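Local coordinates for Low molecular weight phosphotyrosine phosphatase family protein (Streptococcus pyogenes, PDB 5GOT) that catalyses the removal of phosphate from phosphotyrosine in proteins, probably through the cysteinyl-phosphate intermediate known for low molecular weight tyrosine phosphatases, at residues Ser15-Ala18 against Glu19-Lys23; Gly50-Ser53 against Ile54-Tyr58; Asp135-Ser138 against Arg139-Lys143; Leu128-Lys131 against Gly132-Trp136; Lys69-Ile73 against Thr74-Thr78. All blocks are in the same frame, centred on the assembly; numbering follows the deposited sequence.

Overall arrangement
All five contacts are local, each made by neighbouring turns of helix or by a helix start, so none closes a long loop. From the N terminus, contact 1 lies in helix 14-23, the crossover between strands 2-8 and 31-37. Contact 2 follows in helix 49-57 and packs against contact 1 through Met17 and Val21. Contact 5 then starts helix 73-78, with its centre about 27 Å from that of contact 2. The long helix 122-140 carries contact 4 and, further on, contact 3; they overlap at Asp135 and Trp136. Both touch contact 1, so helix 14-23 lies beside helices 49-57 and 122-140, while contact 5 stands apart from the other four.

Contact 1 of 5, residues Ser15-Ala18 against Glu19-Lys23; sequences SPMA and EFVMK
Ser15 O, Pro16 O, Met17 O and Ala18 O each accept the amide hydrogen four residues on, from Glu19 to Met22 in turn, giving regular alpha-helical turns whose four bonds are all nearly straight. The shortest of them joins Met22 N to Ala18 O at 2.7 Å. Along one flank Met17 and Val21 run side by side, Met17 CG standing 4.2 Å from Val21 CG2. With CG2 anti to its carbonyl carbon, Val21 also lays that methyl over the preceding turn, 3.1 Å from Met17 O. Phe20 brings CD2 to 3.2 Å from Pro16 O, and CG of the adjacent Glu19 sits 4.0 Å above the ring plane, over the ring centre. Glu19 itself is extended (chi1 171°), which carries its carboxylate along to Lys23: NZ forms a salt bridge with OE2, 2.7 Å long, on the anti lone pair. The other oxygen, OE1, is held by Ser35, so both oxygens of this buried residue's carboxylate have a partner. Ser15 OG turns instead to Asn11. Helix 14-23 is the crossover of a beta-alpha-beta unit, and Ser15 ends the CX5RS signature of the phosphate-binding loop that begins at Cys8, the P-loop leading into this helix as in other low molecular weight phosphatases.

Contact 2 of 5, residues Gly50-Ser53 against Ile54-Tyr58; sequences GTQS and ILKTY
Ser53 O is gripped twice by Thr57, on the exposed side of the helix. Thr57 N donates to it at 2.9 Å and Thr57 OG1 at the same length, from opposite faces of the carbonyl plane; the hydroxyl stands well above that plane. Thr57 can do this because OG1 lies beside its own backbone N (chi1 -66°), folded back towards the preceding turn. Ile54, the second main participant, leans on the turn before: its N bonds to Gly50 O, and its CB comes within 3.5 Å of the same oxygen. The chain then departs from a staggered position, with chi1 at -97°, and carries CD1 to the edge of the Tyr58 ring, in its plane. Gln52 takes part mainly through its backbone: Lys56 N donates to Gln52 O at 2.9 Å, and Lys56 CG rests 3.4 Å from that oxygen. The amide of Gln52 looks elsewhere, OE1 to the hydroxyl of Tyr62 and NE2 to Ile47 O, which fixes its rotation. On the buried flank Thr51 and Leu55 lie alongside one another, CG2 to CD1 at 3.9 Å, while Thr51 OG1 is engaged by Cys13 O. In the fold, helix 49-57 rests this flank on helix 14-23, where Thr51 and Ile54 touch Met17 and Leu55 touches Val21; Ile54 also meets Phe122 and Tyr126 of helix 122-140, and Tyr58 stacks on Tyr126.

Contact 3 of 5, residues Asp135-Ser138 against Arg139-Lys143; sequences DWLS and RLMSK
Arg139 reaches back along the helix to Trp136, and its course can be followed from the backbone outward. CB lies against the preceding turn, 3.4 Å from Asp135 O and almost as near Trp136 O. CG then runs anti to the backbone N, and a bend at chi2 (113°) turns the rest of the chain alongside the indole. NE and CZ lead to the tip, where NH1 comes 3.8 Å from both CZ3 and CH2 of Trp136. The guanidinium is only 18° from parallel with the ring system, and Trp136 CZ3 lies over one face of the guanidinium. This is the last turn of helix 122-140, which packs on the parallel sheet of the alpha/beta fold: Trp136 touches Ile83 and donates its NE1 to Phe108 O, while Leu140 touches Val4 and Tyr81. Across the six-membered part of the indole from this arginine pairing, Leu140 CD1 approaches CE3 at 4.1 Å. Leu137 and Met141 form a second apolar pair, CD1 to CG at 3.7 Å, next to Val26 and Val30. Two donors share Asp135 O: Arg139 N, and Ser138 OG at 2.9 Å. At the helix end Leu137 O receives Met141 N at 2.9 Å, together with a weak bond from Leu140 N. At Met141 the backbone leaves helical angles, and Ser142 OG caps Tyr145 N at the start of helix 143-148.

Contact 4 of 5, residues Leu128-Lys131 against Gly132-Trp136; sequences LVRK and GCQDW
Val129 and Cys133 make the apolar contact of these two turns, with Val129 CG1 at 4.0 Å from Cys133 SG. The sulfur lies beside its own backbone N (chi1 -76°), which folds it over the previous turn and leaves it 3.2 Å from Val129 O. That same carbonyl receives Cys133 N at 2.8 Å, the shortest of the four backbone bonds here. A quarter turn on, Arg130 and Gln134 run side by side in the same direction. Gln134 NE2 stands over one face of the guanidinium, 3.9 Å from NH1, with the amide and guanidinium planes inclined by 52°; both nitrogens are donors, so the two polar ends meet by packing. Bends at chi2 in both chains bring those ends together. The third pair, Lys131 and Asp135, meets through the backbone: Asp135 N donates to Lys131 O at 3.0 Å. Asp135 CG also comes within 3.5 Å of Lys131 O. Behind these side chains stands the regular helical ladder, Gly132 N to Leu128 O and Gln134 N to Arg130 O (the longest at 3.3 Å), which sets the spacing between successive turns. Further out, Leu128 packs on Arg109 and Pro114, and Arg130 touches Ser24 and Ile25 just past the neighbouring helix. Helix 122-140 here lies against helix 14-23: Val129 meets Ala18 and Val21, while Cys133 meets Val21 and Met22, two helices sharing one apolar seam.

Contact 5 of 5, residues Lys69-Ile73 against Thr74-Thr78; sequences KQITI and TDFNT
Thr72 and Asp75 form a capping box at the N terminus of helix 73-78, each residue's side chain bonding to the other's backbone amide. Thr72 N donates to Asp75 OD2 at 2.7 Å, meeting the oxygen on its anti side and somewhat out of the carboxylate plane. In return Asp75 N donates to Thr72 OG1 at 3.3 Å, possible because OG1 sits between the backbone N and the carbonyl carbon (chi1 66°), swung towards the helix start. A water spans the box, 3.0 Å from Thr72 OG1 and donating to Asp75 OD1. The first full turn follows with Phe76 N bonded to Thr72 O. Next to the box, Ile71 crosses Phe76 at about a right angle and lays CD1 over the ring face, 4.1 Å from its centroid and 15° off the normal, a CH-pi contact. Leu93 and Met96 of helix 87-96 touch both residues. On the outer flank Ile73 O is shared: Asn77 N reaches it from one face of its plane, and ND2 from the other at 3.0 Å, the oxygen lying close to the amide plane of Asn77. Asp75 OD2 also forms a salt bridge with Arg36. The amide of Thr72, the positive charge of Arg36 and the N-terminal end of the helix together would probably stabilise the carboxylate as the anion and keep Asp75 from turning away from the cap.

Contact 1 of 5, residues Ser15-Ala18 against Glu19-Lys23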
# COMPACT_ATOMS: atom_id res chain seq x y z
N SER A 15 1.43 -2.49 4.24
CA SER A 15 0.59 -2.19 3.08
C SER A 15 -0.79 -1.67 3.47
O SER A 15 -1.30 -0.76 2.79
CB SER A 15 0.46 -3.41 2.15
OG SER A 15 0.00 -4.57 2.82
N PRO A 16 -1.46 -2.18 4.54
CA PRO A 16 -2.71 -1.52 4.95
C PRO A 16 -2.49 -0.09 5.39
O PRO A 16 -3.35 0.78 5.15
CB PRO A 16 -3.23 -2.38 6.11
CG PRO A 16 -2.47 -3.63 6.05
CD PRO A 16 -1.14 -3.32 5.41
N MET A 17 -1.37 0.19 6.04
CA MET A 17 -1.11 1.57 6.43
C MET A 17 -1.07 2.48 5.20
O MET A 17 -1.67 3.56 5.19
CB MET A 17 0.19 1.68 7.22
CG MET A 17 0.31 3.02 7.96
SD MET A 17 1.92 3.27 8.71
CE MET A 17 1.88 1.96 9.93
N ALA A 18 -0.41 2.02 4.13
CA ALA A 18 -0.34 2.82 2.91
C ALA A 18 -1.72 3.02 2.30
O ALA A 18 -2.07 4.13 1.88
CB ALA A 18 0.62 2.18 1.90
N GLU A 19 -2.53 1.95 2.26
CA GLU A 19 -3.89 2.03 1.73
C GLU A 19 -4.65 3.18 2.36
O GLU A 19 -5.14 4.08 1.67
CB GLU A 19 -4.64 0.71 1.97
CG GLU A 19 -6.14 0.81 1.64
CD GLU A 19 -6.90 -0.51 1.79
OE1 GLU A 19 -6.29 -1.56 2.05
OE2 GLU A 19 -8.14 -0.48 1.63
N PHE A 20 -4.72 3.20 3.70
CA PHE A 20 -5.59 4.17 4.34
C PHE A 20 -4.94 5.55 4.45
O PHE A 20 -5.65 6.55 4.43
CB PHE A 20 -6.06 3.61 5.69
CG PHE A 20 -6.91 2.38 5.53
CD1 PHE A 20 -8.17 2.49 4.95
CD2 PHE A 20 -6.43 1.12 5.86
CE1 PHE A 20 -8.96 1.35 4.74
CE2 PHE A 20 -7.22 -0.02 5.68
CZ PHE A 20 -8.49 0.10 5.11
N VAL A 21 -3.61 5.63 4.53
CA VAL A 21 -2.98 6.94 4.43
C VAL A 21 -3.20 7.52 3.03
O VAL A 21 -3.58 8.69 2.88
CB VAL A 21 -1.48 6.86 4.78
CG1 VAL A 21 -0.79 8.20 4.51
CG2 VAL A 21 -1.29 6.47 6.25
N MET A 22 -3.01 6.70 1.99
CA MET A 22 -3.27 7.20 0.64
C MET A 22 -4.73 7.60 0.48
O MET A 22 -5.04 8.64 -0.13
CB MET A 22 -2.90 6.13 -0.40
CG MET A 22 -2.83 6.68 -1.83
SD MET A 22 -1.35 7.64 -2.04
CE MET A 22 -1.65 8.41 -3.64
N LYS A 23 -5.65 6.81 1.04
CA LYS A 23 -7.06 7.15 0.95
C LYS A 23 -7.38 8.45 1.66
O LYS A 23 -8.38 9.10 1.32
CB LYS A 23 -7.91 6.01 1.52
CG LYS A 23 -8.01 4.80 0.61
CD LYS A 23 -8.92 3.76 1.22
CE LYS A 23 -9.38 2.74 0.19
NZ LYS A 23 -9.81 1.48 0.82

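Contact 2 of 5, residues Gly50-Ser53 against Ile54-Tyr58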
# COMPACT_ATOMS: atom_id res chain seq x y z
N GLY A 50 -0.28 -2.40 15.70
CA GLY A 50 0.62 -1.27 15.55
C GLY A 50 0.18 -0.31 14.46
O GLY A 50 0.32 0.91 14.61
N THR A 51 -0.34 -0.84 13.35
CA THR A 51 -0.88 0.03 12.31
C THR A 51 -2.20 0.66 12.74
O THR A 51 -2.42 1.86 12.53
CB THR A 51 -1.03 -0.76 11.00
OG1 THR A 51 0.28 -1.14 10.55
CG2 THR A 51 -1.69 0.10 9.91
N GLN A 52 -3.08 -0.11 13.39
CA GLN A 52 -4.32 0.47 13.89
C GLN A 52 -4.04 1.62 14.85
O GLN A 52 -4.62 2.71 14.73
CB GLN A 52 -5.16 -0.62 14.58
CG GLN A 52 -5.69 -1.69 13.62
CD GLN A 52 -6.95 -2.36 14.14
OE1 GLN A 52 -7.88 -1.69 14.59
NE2 GLN A 52 -6.99 -3.67 14.08
N SER A 53 -3.14 1.39 15.81
CA SER A 53 -2.81 2.43 16.78
C SER A 53 -2.27 3.68 16.09
O SER A 53 -2.65 4.81 16.43
CB SER A 53 -1.79 1.90 17.78
OG SER A 53 -1.38 2.93 18.66
N ILE A 54 -1.37 3.50 15.12
CA ILE A 54 -0.83 4.64 14.40
C ILE A 54 -1.95 5.41 13.71
O ILE A 54 -2.01 6.65 13.79
CB ILE A 54 0.25 4.17 13.40
CG1 ILE A 54 1.61 4.37 14.04
CG2 ILE A 54 0.13 4.90 12.09
CD1 ILE A 54 1.93 5.81 14.37
N LEU A 55 -2.85 4.70 13.02
CA LEU A 55 -3.89 5.39 12.25
C LEU A 55 -4.84 6.14 13.17
O LEU A 55 -5.27 7.26 12.85
CB LEU A 55 -4.65 4.39 11.37
CG LEU A 55 -3.90 3.63 10.26
CD1 LEU A 55 -4.76 2.53 9.67
CD2 LEU A 55 -3.40 4.55 9.14
N LYS A 56 -5.18 5.56 14.32
CA LYS A 56 -6.03 6.26 15.28
C LYS A 56 -5.33 7.51 15.79
O LYS A 56 -5.94 8.59 15.86
CB LYS A 56 -6.39 5.34 16.45
CG LYS A 56 -7.32 4.17 16.11
CD LYS A 56 -7.87 3.56 17.41
CE LYS A 56 -8.55 2.22 17.21
NZ LYS A 56 -7.92 1.14 18.04
N THR A 57 -4.04 7.39 16.14
CA THR A 57 -3.29 8.52 16.68
C THR A 57 -3.30 9.71 15.73
O THR A 57 -3.41 10.87 16.16
CB THR A 57 -1.85 8.09 16.97
OG1 THR A 57 -1.85 7.13 18.03
CG2 THR A 57 -0.99 9.28 17.37
N TYR A 58 -3.19 9.46 14.43
CA TYR A 58 -3.19 10.52 13.45
C TYR A 58 -4.57 10.75 12.84
O TYR A 58 -4.69 11.49 11.86
CB TYR A 58 -2.13 10.24 12.38
CG TYR A 58 -0.73 10.37 12.95
CD1 TYR A 58 -0.14 11.62 13.09
CD2 TYR A 58 -0.02 9.26 13.37
CE1 TYR A 58 1.13 11.75 13.63
CE2 TYR A 58 1.26 9.38 13.90
CZ TYR A 58 1.83 10.63 14.03
OH TYR A 58 3.09 10.78 14.56

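Contact 3 of 5, residues Asp135-Ser138 against Arg139-Lys143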
# COMPACT_ATOMS: atom_id res chain seq x y z
N ASP A 135 4.49 11.38 -2.50
CA ASP A 135 5.24 11.25 -3.74
C ASP A 135 4.45 10.51 -4.80
O ASP A 135 4.46 10.91 -5.97
CB ASP A 135 6.57 10.57 -3.47
CG ASP A 135 7.52 11.44 -2.68
OD1 ASP A 135 7.17 12.62 -2.40
OD2 ASP A 135 8.62 10.96 -2.34
N TRP A 136 3.76 9.43 -4.42
CA TRP A 136 2.94 8.71 -5.39
C TRP A 136 1.82 9.59 -5.94
O TRP A 136 1.50 9.52 -7.13
CB TRP A 136 2.37 7.43 -4.78
CG TRP A 136 3.41 6.36 -4.78
CD1 TRP A 136 4.03 5.81 -3.68
CD2 TRP A 136 4.02 5.77 -5.92
NE1 TRP A 136 4.98 4.90 -4.09
CE2 TRP A 136 4.99 4.86 -5.46
CE3 TRP A 136 3.84 5.92 -7.31
CZ2 TRP A 136 5.77 4.10 -6.33
CZ3 TRP A 136 4.61 5.16 -8.16
CH2 TRP A 136 5.56 4.26 -7.68
N LEU A 137 1.26 10.46 -5.10
CA LEU A 137 0.24 11.39 -5.58
C LEU A 137 0.79 12.29 -6.68
O LEU A 137 0.17 12.46 -7.74
CB LEU A 137 -0.29 12.22 -4.41
CG LEU A 137 -1.55 13.03 -4.66
CD1 LEU A 137 -2.77 12.12 -4.62
CD2 LEU A 137 -1.66 14.18 -3.64
N SER A 138 1.96 12.88 -6.44
CA SER A 138 2.55 13.78 -7.43
C SER A 138 2.96 13.01 -8.68
O SER A 138 3.01 13.58 -9.77
CB SER A 138 3.76 14.50 -6.84
OG SER A 138 4.88 13.64 -6.86
N ARG A 139 3.25 11.73 -8.53
CA ARG A 139 3.63 10.91 -9.67
C ARG A 139 2.41 10.51 -10.50
O ARG A 139 2.47 10.51 -11.74
CB ARG A 139 4.38 9.69 -9.17
CG ARG A 139 5.06 8.91 -10.23
CD ARG A 139 6.58 8.98 -10.09
NE ARG A 139 7.12 7.97 -10.99
CZ ARG A 139 7.74 6.86 -10.60
NH1 ARG A 139 7.96 6.64 -9.31
NH2 ARG A 139 8.15 5.99 -11.51
N LEU A 140 1.30 10.18 -9.84
CA LEU A 140 0.15 9.59 -10.51
C LEU A 140 -0.91 10.60 -10.92
O LEU A 140 -1.69 10.31 -11.83
CB LEU A 140 -0.49 8.53 -9.60
CG LEU A 140 0.44 7.37 -9.29
CD1 LEU A 140 -0.16 6.48 -8.22
CD2 LEU A 140 0.70 6.58 -10.56
N MET A 141 -0.98 11.77 -10.29
CA MET A 141 -2.02 12.73 -10.62
C MET A 141 -1.51 13.74 -11.64
O MET A 141 -0.31 14.03 -11.73
CB MET A 141 -2.53 13.45 -9.37
CG MET A 141 -3.01 12.51 -8.27
SD MET A 141 -4.26 11.30 -8.75
CE MET A 141 -5.64 12.36 -9.16
N SER A 142 -2.44 14.27 -12.44
CA SER A 142 -2.09 15.29 -13.42
C SER A 142 -1.63 16.56 -12.72
O SER A 142 -1.95 16.80 -11.55
CB SER A 142 -3.28 15.61 -14.31
OG SER A 142 -4.27 16.31 -13.56
N LYS A 143 -0.89 17.39 -13.45
CA LYS A 143 -0.48 18.67 -12.89
C LYS A 143 -1.69 19.52 -12.52
O LYS A 143 -1.69 20.21 -11.49
CB LYS A 143 0.43 19.41 -13.86
CG LYS A 143 0.98 20.69 -13.27
CD LYS A 143 2.16 21.20 -14.06
CE LYS A 143 2.51 22.62 -13.63
NZ LYS A 143 2.57 22.73 -12.15

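Contact 4 of 5, residues Leu128-Lys131 against Gly132-Trp136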
# COMPACT_ATOMS: atom_id res chain seq x y z
N LEU A 128 7.31 7.55 6.99
CA LEU A 128 7.80 7.19 5.65
C LEU A 128 6.67 6.85 4.70
O LEU A 128 6.76 7.12 3.49
CB LEU A 128 8.78 6.03 5.76
CG LEU A 128 10.03 6.47 6.52
CD1 LEU A 128 10.90 5.29 6.89
CD2 LEU A 128 10.80 7.48 5.68
N VAL A 129 5.60 6.23 5.21
CA VAL A 129 4.45 5.92 4.37
C VAL A 129 3.74 7.20 3.96
O VAL A 129 3.30 7.35 2.82
CB VAL A 129 3.51 4.97 5.12
CG1 VAL A 129 2.12 4.96 4.49
CG2 VAL A 129 4.10 3.59 5.14
N ARG A 130 3.63 8.12 4.91
CA ARG A 130 2.96 9.39 4.67
C ARG A 130 3.70 10.22 3.62
O ARG A 130 3.06 10.81 2.73
CB ARG A 130 2.86 10.14 6.02
CG ARG A 130 2.45 11.60 5.96
CD ARG A 130 0.98 11.69 5.78
NE ARG A 130 0.55 13.04 5.38
CZ ARG A 130 -0.72 13.38 5.14
NH1 ARG A 130 -0.99 14.62 4.78
NH2 ARG A 130 -1.69 12.46 5.28
N LYS A 131 5.03 10.25 3.67
CA LYS A 131 5.81 10.95 2.66
C LYS A 131 5.76 10.23 1.31
O LYS A 131 5.65 10.87 0.26
CB LYS A 131 7.26 11.13 3.13
CG LYS A 131 7.41 12.01 4.37
CD LYS A 131 8.86 12.41 4.66
CE LYS A 131 9.71 11.24 5.18
NZ LYS A 131 11.12 11.64 5.48
N GLY A 132 5.87 8.90 1.33
CA GLY A 132 5.82 8.14 0.09
C GLY A 132 4.46 8.22 -0.59
O GLY A 132 4.37 8.20 -1.83
N CYS A 133 3.39 8.29 0.19
CA CYS A 133 2.07 8.49 -0.40
C CYS A 133 1.99 9.85 -1.09
O CYS A 133 1.40 9.96 -2.17
CB CYS A 133 0.98 8.35 0.67
SG CYS A 133 0.65 6.62 1.12
N GLN A 134 2.60 10.88 -0.49
CA GLN A 134 2.63 12.19 -1.13
C GLN A 134 3.38 12.12 -2.46
O GLN A 134 2.95 12.73 -3.45
CB GLN A 134 3.29 13.22 -0.21
CG GLN A 134 2.36 13.77 0.86
CD GLN A 134 1.20 14.56 0.27
OE1 GLN A 134 1.32 15.12 -0.83
NE2 GLN A 134 0.08 14.60 0.98
N ASP A 135 4.49 11.38 -2.50
CA ASP A 135 5.24 11.25 -3.74
C ASP A 135 4.45 10.51 -4.80
O ASP A 135 4.46 10.91 -5.97
CB ASP A 135 6.57 10.57 -3.47
CG ASP A 135 7.52 11.44 -2.68
OD1 ASP A 135 7.17 12.62 -2.40
OD2 ASP A 135 8.62 10.96 -2.34
N TRP A 136 3.76 9.43 -4.42
CA TRP A 136 2.94 8.71 -5.39
C TRP A 136 1.82 9.59 -5.94
O TRP A 136 1.50 9.52 -7.13
CB TRP A 136 2.37 7.43 -4.78
CG TRP A 136 3.41 6.36 -4.78
CD1 TRP A 136 4.03 5.81 -3.68
CD2 TRP A 136 4.02 5.77 -5.92
NE1 TRP A 136 4.98 4.90 -4.09
CE2 TRP A 136 4.99 4.86 -5.46
CE3 TRP A 136 3.84 5.92 -7.31
CZ2 TRP A 136 5.77 4.10 -6.33
CZ3 TRP A 136 4.61 5.16 -8.16
CH2 TRP A 136 5.56 4.26 -7.68

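Contact 5 of 5, residues Lys69-Ile73 against Thr74-Thr78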
# COMPACT_ATOMS: atom_id res chain seq x y z
N LYS A 69 -5.48 -10.12 2.75
CA LYS A 69 -5.97 -10.79 1.55
C LYS A 69 -4.81 -10.97 0.58
O LYS A 69 -4.11 -10.00 0.25
CB LYS A 69 -7.11 -10.00 0.90
CG LYS A 69 -7.72 -10.64 -0.36
CD LYS A 69 -8.97 -9.89 -0.85
CE LYS A 69 -9.41 -10.39 -2.26
NZ LYS A 69 -10.76 -9.87 -2.71
N GLN A 70 -4.57 -12.22 0.16
CA GLN A 70 -3.48 -12.50 -0.76
C GLN A 70 -3.85 -12.03 -2.17
O GLN A 70 -5.01 -12.14 -2.59
CB GLN A 70 -3.14 -13.99 -0.77
CG GLN A 70 -1.90 -14.33 -1.59
CD GLN A 70 -1.47 -15.79 -1.49
OE1 GLN A 70 -2.30 -16.69 -1.34
NE2 GLN A 70 -0.17 -16.02 -1.57
N ILE A 71 -2.86 -11.47 -2.87
CA ILE A 71 -3.09 -10.96 -4.22
C ILE A 71 -3.42 -12.12 -5.16
O ILE A 71 -2.87 -13.22 -5.03
CB ILE A 71 -1.87 -10.15 -4.69
CG1 ILE A 71 -2.19 -9.40 -5.99
CG2 ILE A 71 -0.66 -11.05 -4.85
CD1 ILE A 71 -1.18 -8.32 -6.35
N THR A 72 -4.33 -11.88 -6.10
CA THR A 72 -4.83 -12.93 -6.99
C THR A 72 -4.53 -12.59 -8.44
O THR A 72 -4.20 -11.46 -8.79
CB THR A 72 -6.34 -13.14 -6.82
OG1 THR A 72 -7.05 -11.97 -7.25
CG2 THR A 72 -6.70 -13.46 -5.35
N ILE A 73 -4.69 -13.61 -9.30
CA ILE A 73 -4.54 -13.39 -10.74
C ILE A 73 -5.48 -12.29 -11.21
O ILE A 73 -5.12 -11.45 -12.04
CB ILE A 73 -4.77 -14.70 -11.52
CG1 ILE A 73 -3.66 -15.70 -11.21
CG2 ILE A 73 -4.84 -14.43 -13.03
CD1 ILE A 73 -3.82 -17.02 -11.97
N THR A 74 -6.70 -12.27 -10.66
CA THR A 74 -7.63 -11.19 -11.00
C THR A 74 -7.01 -9.84 -10.69
O THR A 74 -7.15 -8.88 -11.47
CB THR A 74 -8.94 -11.35 -10.24
OG1 THR A 74 -9.27 -12.74 -10.11
CG2 THR A 74 -10.04 -10.62 -10.99
N ASP A 75 -6.35 -9.74 -9.54
CA ASP A 75 -5.76 -8.47 -9.11
C ASP A 75 -4.68 -8.01 -10.07
O ASP A 75 -4.62 -6.82 -10.43
CB ASP A 75 -5.20 -8.60 -7.70
CG ASP A 75 -6.25 -8.93 -6.68
OD1 ASP A 75 -7.38 -8.42 -6.82
OD2 ASP A 75 -5.92 -9.69 -5.74
N PHE A 76 -3.78 -8.92 -10.46
CA PHE A 76 -2.72 -8.54 -11.40
C PHE A 76 -3.30 -8.00 -12.71
O PHE A 76 -2.67 -7.15 -13.35
CB PHE A 76 -1.80 -9.72 -11.70
CG PHE A 76 -0.80 -10.01 -10.62
CD1 PHE A 76 0.37 -9.25 -10.52
CD2 PHE A 76 -1.00 -11.05 -9.73
CE1 PHE A 76 1.31 -9.53 -9.54
CE2 PHE A 76 -0.06 -11.34 -8.75
CZ PHE A 76 1.10 -10.57 -8.65
N ASN A 77 -4.49 -8.47 -13.11
CA ASN A 77 -5.12 -7.99 -14.34
C ASN A 77 -5.84 -6.67 -14.12
O ASN A 77 -5.85 -5.81 -15.01
CB ASN A 77 -6.11 -9.02 -14.87
CG ASN A 77 -5.45 -10.10 -15.69
OD1 ASN A 77 -5.27 -9.95 -16.90
ND2 ASN A 77 -5.06 -11.20 -15.04
N THR A 78 -6.45 -6.49 -12.95
CA THR A 78 -7.31 -5.35 -12.69
C THR A 78 -6.53 -4.10 -12.28
O THR A 78 -6.85 -2.99 -12.73
CB THR A 78 -8.33 -5.70 -11.61
OG1 THR A 78 -8.93 -6.96 -11.92
CG2 THR A 78 -9.41 -4.62 -11.52
O HOH W 1 -9.31 -10.58 -5.88